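PDB 3GVX: glycerate dehydrogenase related protein from Thermoplasma acidophilum, which probably acts as an NAD(P)-dependent D-2-hydroxyacid dehydrogenase that reduces small 2-oxoacids such as glyoxylate or hydroxypyruvate. Local coordinates for residues B[75-80]-B[270-275]. Sequence-based numbering, arbitrary orientation.
Sequences CSNAGA and QLAFEN
Leu271 meets both ends of the bend formed by Asn77 to Ala80. One methyl, CD1, reaches the first turn of helix 79-97, lying 3.6 Å from Ala80 N and 4.0 Å from Ala80 CB. CG stands anti to the carbonyl carbon (chi1 -66°), and from there the extended branch carries CD1 to that turn. Ala80 adds a single carbon, enough for apolar contact with the methyl; Gly79 contributes backbone alone, though the leucine does not require it to be a glycine. Tyr121 of the second subunit also packs on Leu271, so this leucine belongs to the dimer contact as well.

Nearer the backbone of the same residue, CB lies 3.5 Å from Asn77 OD1, the two side chains crossing at about a right angle. Ala272 follows, with its CA 5.7 Å from that of Asn77, a closeness that its short side chain permits. Its CB sits 3.7 Å from Asn77 ND2, against the amide, which is extended toward the helix by a CG anti to the backbone N (chi1 -178°). ND2 donates to two backbone carbonyls, Ala268 O on helix 266-279 and Ile56 O just beyond strand 52-55. An alanine in place of Asn77 would take away both bonds and is likely to leave those carbonyls without this donor and a gap over Ala272.

In this family the C-terminal helix returns to the substrate-binding domain after the Rossmann-type coenzyme domain; here helix 266-279 packs beside the edge strand 73-75 of the five-stranded parallel sheet, where the chain leaves for the long helix 79-97.

One turn on from Leu271, Asn275 brings its side chain to Cys75, a compact, weakly polar residue whose CB and sulfur can lie against an amide without demanding a hydrogen bond.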
loop_
_atom_site.group_PDB
_atom_site.type_symbol
_atom_site.label_atom_id
_atom_site.label_comp_id
_atom_site.label_asym_id
_atom_site.label_seq_id
_atom_site.Cartn_x
_atom_site.Cartn_y
_atom_site.Cartn_z
ATOM N N CYS B 75 -26.305 15.209 3.160
ATOM C CA CYS B 75 -25.128 14.353 3.097
ATOM C C CYS B 75 -23.884 15.224 3.167
ATOM O O CYS B 75 -23.897 16.375 2.739
ATOM C CB CYS B 75 -25.099 13.561 1.791
ATOM S SG CYS B 75 -26.548 12.581 1.505
ATOM N N SER B 76 -22.809 14.674 3.716
ATOM C CA SER B 76 -21.566 15.411 3.792
ATOM C C SER B 76 -20.534 14.667 2.948
ATOM O O SER B 76 -20.835 13.637 2.357
ATOM C CB SER B 76 -21.101 15.579 5.246
ATOM O OG SER B 76 -20.823 14.345 5.851
ATOM N N ASN B 77 -19.315 15.181 2.912
ATOM C CA ASN B 77 -18.271 14.590 2.078
ATOM C C ASN B 77 -16.931 14.434 2.811
ATOM O O ASN B 77 -16.058 15.283 2.689
ATOM C CB ASN B 77 -18.130 15.477 0.843
ATOM C CG ASN B 77 -17.119 14.969 -0.146
ATOM O OD1 ASN B 77 -17.072 13.779 -0.453
ATOM N ND2 ASN B 77 -16.319 15.883 -0.684
ATOM N N ALA B 78 -16.783 13.336 3.556
ATOM C CA ALA B 78 -15.578 13.067 4.348
ATOM C C ALA B 78 -14.679 11.925 3.869
ATOM O O ALA B 78 -13.679 11.611 4.509
ATOM C CB ALA B 78 -15.965 12.828 5.817
ATOM N N GLY B 79 -15.017 11.311 2.749
ATOM C CA GLY B 79 -14.206 10.225 2.243
ATOM C C GLY B 79 -12.733 10.496 1.993
ATOM O O GLY B 79 -11.908 9.638 2.294
ATOM N N ALA B 80 -12.404 11.675 1.462
ATOM C CA ALA B 80 -11.020 12.041 1.143
ATOM C C ALA B 80 -10.099 11.952 2.346
ATOM O O ALA B 80 -8.951 11.521 2.254
ATOM C CB ALA B 80 -10.964 13.450 0.547
ATOM N N GLN B 270 -14.826 15.654 -6.458
ATOM C CA GLN B 270 -15.301 14.534 -7.264
ATOM C C GLN B 270 -16.101 13.547 -6.442
ATOM O O GLN B 270 -17.125 13.049 -6.886
ATOM C CB GLN B 270 -14.140 13.804 -7.919
ATOM C CG GLN B 270 -14.579 12.791 -8.948
ATOM C CD GLN B 270 -13.410 12.238 -9.729
ATOM O OE1 GLN B 270 -12.489 12.975 -10.088
ATOM N NE2 GLN B 270 -13.441 10.942 -10.003
ATOM N N LEU B 271 -15.611 13.253 -5.244
ATOM C CA LEU B 271 -16.304 12.331 -4.346
ATOM C C LEU B 271 -17.682 12.896 -3.995
ATOM O O LEU B 271 -18.646 12.146 -3.849
ATOM C CB LEU B 271 -15.475 12.090 -3.072
ATOM C CG LEU B 271 -14.141 11.347 -3.274
ATOM C CD1 LEU B 271 -13.255 11.527 -2.043
ATOM C CD2 LEU B 271 -14.410 9.869 -3.580
ATOM N N ALA B 272 -17.766 14.221 -3.878
ATOM C CA ALA B 272 -19.031 14.886 -3.571
ATOM C C ALA B 272 -20.050 14.603 -4.672
ATOM O O ALA B 272 -21.157 14.161 -4.394
ATOM C CB ALA B 272 -18.818 16.402 -3.400
ATOM N N PHE B 273 -19.674 14.822 -5.927
ATOM C CA PHE B 273 -20.605 14.560 -7.030
ATOM C C PHE B 273 -20.944 13.093 -7.156
ATOM O O PHE B 273 -22.070 12.725 -7.481
ATOM C CB PHE B 273 -20.047 15.044 -8.381
ATOM C CG PHE B 273 -19.926 16.535 -8.498
ATOM C CD1 PHE B 273 -20.962 17.368 -8.124
ATOM C CD2 PHE B 273 -18.770 17.110 -8.972
ATOM C CE1 PHE B 273 -20.840 18.743 -8.215
ATOM C CE2 PHE B 273 -18.652 18.480 -9.065
ATOM C CZ PHE B 273 -19.690 19.292 -8.682
ATOM N N GLU B 274 -19.953 12.254 -6.906
ATOM C CA GLU B 274 -20.152 10.826 -6.983
ATOM C C GLU B 274 -21.182 10.366 -5.979
ATOM O O GLU B 274 -22.024 9.534 -6.298
ATOM C CB GLU B 274 -18.828 10.086 -6.797
ATOM C CG GLU B 274 -17.979 10.147 -8.049
ATOM C CD GLU B 274 -16.647 9.410 -7.937
ATOM O OE1 GLU B 274 -16.117 9.263 -6.820
ATOM O OE2 GLU B 274 -16.114 8.984 -8.980
ATOM N N ASN B 275 -21.148 10.923 -4.775
ATOM C CA ASN B 275 -22.135 10.523 -3.792
ATOM C C ASN B 275 -23.524 10.909 -4.254
ATOM O O ASN B 275 -24.491 10.250 -3.912
ATOM C CB ASN B 275 -21.885 11.147 -2.421
ATOM C CG ASN B 275 -22.705 10.473 -1.336
ATOM O OD1 ASN B 275 -23.430 11.124 -0.580
ATOM N ND2 ASN B 275 -22.590 9.150 -1.257
#